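Local atomic coordinates of Ton_1535 (Thermococcus onnurineus, PDB entry 3ZPJ), a protein that is of unknown function but folds as an alpha-solenoid distinguished by a left-handed helical turn. Residues 197-200 / 201-205; 259-262 / 263-266. One frame throughout, in Å; residues are numbered along the deposited sequence.

Interaction 1 (197-200 / 201-205); sequences AAIV and EKKIE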
# COMPACT_ATOMS: atom_id res chain seq x y z
N ALA A 197 -16.74 0.43 0.10
CA ALA A 197 -16.26 1.70 -0.43
C ALA A 197 -15.69 2.59 0.71
O ALA A 197 -14.66 3.23 0.54
CB ALA A 197 -17.36 2.42 -1.20
N ALA A 198 -16.35 2.58 1.87
CA ALA A 198 -15.97 3.47 2.99
C ALA A 198 -14.56 3.11 3.50
O ALA A 198 -13.68 3.97 3.59
CB ALA A 198 -17.00 3.37 4.11
N ILE A 199 -14.32 1.83 3.74
CA ILE A 199 -13.02 1.36 4.18
C ILE A 199 -11.91 1.75 3.20
O ILE A 199 -10.83 2.21 3.62
CB ILE A 199 -13.04 -0.16 4.41
CG1 ILE A 199 -13.98 -0.51 5.57
CG2 ILE A 199 -11.66 -0.70 4.68
CD1 ILE A 199 -13.57 0.14 6.87
N VAL A 200 -12.16 1.59 1.90
CA VAL A 200 -11.13 1.93 0.94
C VAL A 200 -10.91 3.44 0.87
O VAL A 200 -9.79 3.90 0.67
CB VAL A 200 -11.40 1.36 -0.48
CG1 VAL A 200 -10.32 1.83 -1.47
CG2 VAL A 200 -11.44 -0.15 -0.44
N GLU A 201 -11.99 4.21 0.98
CA GLU A 201 -11.86 5.65 1.03
C GLU A 201 -10.93 6.02 2.21
O GLU A 201 -10.02 6.82 2.05
CB GLU A 201 -13.25 6.26 1.18
CG GLU A 201 -13.31 7.75 1.50
CD GLU A 201 -14.74 8.28 1.45
OE1 GLU A 201 -15.63 7.52 0.98
OE2 GLU A 201 -14.99 9.43 1.86
N LYS A 202 -11.15 5.39 3.36
CA LYS A 202 -10.30 5.59 4.53
C LYS A 202 -8.86 5.15 4.27
O LYS A 202 -7.93 5.84 4.67
CB LYS A 202 -10.90 4.90 5.75
CG LYS A 202 -10.18 5.17 7.03
CD LYS A 202 -10.95 4.62 8.20
CE LYS A 202 -10.10 4.53 9.44
NZ LYS A 202 -10.78 3.74 10.50
N LYS A 203 -8.65 4.03 3.57
CA LYS A 203 -7.27 3.60 3.28
C LYS A 203 -6.55 4.57 2.34
O LYS A 203 -5.32 4.63 2.29
CB LYS A 203 -7.23 2.17 2.71
CG LYS A 203 -7.69 1.09 3.69
CD LYS A 203 -7.67 -0.29 3.07
CE LYS A 203 -7.86 -1.41 4.09
NZ LYS A 203 -8.11 -2.75 3.44
N ILE A 204 -7.33 5.34 1.59
CA ILE A 204 -6.74 6.33 0.69
C ILE A 204 -6.30 7.58 1.45
O ILE A 204 -5.20 8.10 1.20
CB ILE A 204 -7.71 6.70 -0.44
CG1 ILE A 204 -7.86 5.52 -1.41
CG2 ILE A 204 -7.22 7.94 -1.17
CD1 ILE A 204 -9.03 5.64 -2.39
N GLU A 205 -7.12 8.05 2.39
CA GLU A 205 -6.70 9.19 3.23
C GLU A 205 -5.47 8.79 4.02
O GLU A 205 -4.53 9.56 4.16
CB GLU A 205 -7.78 9.62 4.22
CG GLU A 205 -9.11 10.07 3.64
CD GLU A 205 -10.11 10.47 4.74
OE1 GLU A 205 -9.70 11.11 5.73
OE2 GLU A 205 -11.31 10.11 4.62

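Interaction 2 (259-262 / 263-266); sequences NMEY and LDVV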
# COMPACT_ATOMS: atom_id res chain seq x y z
N ASN A 259 -7.87 11.05 17.67
CA ASN A 259 -7.07 10.57 18.79
C ASN A 259 -6.21 11.72 19.31
O ASN A 259 -5.24 12.11 18.68
CB ASN A 259 -6.19 9.41 18.33
CG ASN A 259 -5.36 8.82 19.46
OD1 ASN A 259 -5.15 9.45 20.52
ND2 ASN A 259 -4.87 7.61 19.23
N MET A 260 -6.58 12.28 20.45
CA MET A 260 -5.92 13.49 20.95
C MET A 260 -4.49 13.29 21.49
O MET A 260 -3.81 14.26 21.86
CB MET A 260 -6.81 14.19 21.99
CG MET A 260 -8.08 14.84 21.39
SD MET A 260 -7.82 16.25 20.26
CE MET A 260 -8.10 15.48 18.67
N GLU A 261 -4.03 12.04 21.52
CA GLU A 261 -2.65 11.74 21.88
C GLU A 261 -1.68 12.21 20.80
O GLU A 261 -0.46 12.17 20.99
CB GLU A 261 -2.46 10.24 22.12
CG GLU A 261 -2.81 9.76 23.50
CD GLU A 261 -2.23 8.38 23.79
OE1 GLU A 261 -2.28 7.50 22.90
OE2 GLU A 261 -1.72 8.19 24.91
N TYR A 262 -2.21 12.64 19.66
CA TYR A 262 -1.35 13.11 18.59
C TYR A 262 -0.50 14.31 19.04
O TYR A 262 0.62 14.47 18.58
CB TYR A 262 -2.16 13.44 17.34
CG TYR A 262 -2.75 14.82 17.30
CD1 TYR A 262 -3.97 15.09 17.91
CD2 TYR A 262 -2.11 15.85 16.62
CE1 TYR A 262 -4.52 16.36 17.86
CE2 TYR A 262 -2.65 17.13 16.58
CZ TYR A 262 -3.85 17.37 17.20
OH TYR A 262 -4.39 18.63 17.15
N LEU A 263 -1.03 15.13 19.95
CA LEU A 263 -0.27 16.27 20.48
C LEU A 263 1.05 15.81 21.06
O LEU A 263 2.09 16.44 20.84
CB LEU A 263 -1.07 17.03 21.53
CG LEU A 263 -2.36 17.60 20.94
CD1 LEU A 263 -3.42 17.78 22.01
CD2 LEU A 263 -2.06 18.90 20.25
N ASP A 264 1.01 14.71 21.80
CA ASP A 264 2.22 14.14 22.37
C ASP A 264 3.23 13.72 21.30
O ASP A 264 4.43 14.00 21.45
CB ASP A 264 1.89 12.95 23.28
CG ASP A 264 1.00 13.34 24.46
OD1 ASP A 264 1.11 14.49 24.96
OD2 ASP A 264 0.18 12.50 24.88
N VAL A 265 2.77 13.06 20.24
CA VAL A 265 3.69 12.54 19.24
C VAL A 265 4.47 13.66 18.57
O VAL A 265 5.66 13.51 18.26
CB VAL A 265 2.97 11.72 18.15
CG1 VAL A 265 3.96 11.31 17.07
CG2 VAL A 265 2.28 10.49 18.76
N VAL A 266 3.80 14.79 18.37
CA VAL A 266 4.40 15.96 17.74
C VAL A 266 5.51 16.53 18.61
O VAL A 266 6.61 16.86 18.13
CB VAL A 266 3.34 17.05 17.53
CG1 VAL A 266 3.98 18.40 17.32
CG2 VAL A 266 2.41 16.69 16.37

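Interaction 1 (197-200 / 201-205)
The backbone oxygen of Ile199 receives the amide of Lys203, Lys203 N to Ile199 O 2.8 Å, in the shortest of four consecutive i to i+4 bonds that make 197-205 about two and a half turns of alpha-helix within helix 194-209 of the solenoid. The same oxygen is also brushed by the Lys203 side chain, whose CG lies 3.3 Å from Ile199 O. Lys203 CG stands beside its own backbone N (chi1 -65°), and this sends the extended chain back along the helix past Ile199, where its CE meets Ile199 CG2 at 3.9 Å. A lysine suits this place because its methylenes can pack on the isoleucine while NZ forms salt bridges with Glu166 and Asp170 of helix 151-170. Val200 faces inward, against Phe185 and Phe188 of helix 174-190, and Ile204 follows one turn later against Tyr181; both are branched, apolar residues fit for the seam between helices. The amide of Ile204 reaches Val200 O at a bent N-H...O angle of 134°, with the donor tilted from the carbonyl plane. Ile204 CG1 lies beside that oxygen, and beyond it Ile204 CD1 approaches Val200 CG1 to 4.1 Å.

Interaction 2 (259-262 / 263-266)
Leu263 lies over one face of the Tyr262 ring, an apolar contact between neighbours in sequence at the start of helix 262-271. Leu263 CG stands 4.1 Å from the ring centroid and 16° off the ring normal, a CH-pi contact displaced toward the rim, while Leu263 CD2 touches Tyr262 CZ at 3.9 Å. The ring can turn back over the following residue because Tyr262 CG sits between the backbone N and the carbonyl carbon (chi1 85°); the amide N of Leu263 therefore also lies over a face, and Asn259 O meets the ring edge in plane. A tyrosine suits this place: its ring packs against Met254 and Leu293 of two neighbouring helices while OH hydrogen-bonds to Lys255 NZ.

Among the polar contacts, Asn259 OD1 accepts from Glu261 N at 3.0 Å. Its short amide side chain extends away from its own backbone N (chi1 -178°) and caps an amide ahead of the first helical turn. Tyr262 N returns to Asn259 O at 3.2 Å, closing a type I beta turn.

The backbone bonds then settle into helical spacing. Glu261 O receives two weak bonds, from Asp264 N and from Val265 N, whereas Val266 N to Tyr262 O, at 3.2 Å, is the first sound i to i+4 bond. Glu261 and Asp264 carry like charges 4.7 Å apart between Glu261 OE2 and Asp264 OD2, probably tolerable since both residues are exposed and near the helix N-terminus. Altogether this is an Asx turn overlapping a type I beta turn, with asparagine capping the approach to an alpha-helix, here joining helix 240-256 to helix 262-271 in the solenoid.

In the fold
Both contacts are local and partly buried, but they sample different points of the solenoid. Interaction 1 lies within a helix, its centre about 12 Å from the centre of the chain; interaction 2 lies at a helix start, its centre about 24 Å from that of the chain. Their centres are 22 Å apart and their nearest atoms about 11 Å apart, without touching. Helix 240-256 borders both: Trp253 meets Lys202 and Glu205, while Met254 meets Asn259, Tyr262 and Val265. An unbroken run of i to i+4 backbone bonds and aliphatic contacts serve the helix interior at 197-205, whereas a side-chain cap, a turn and an aromatic face serve the entry at 259-266. Each directs a buried residue, Val200 or Tyr262, toward adjoining helices.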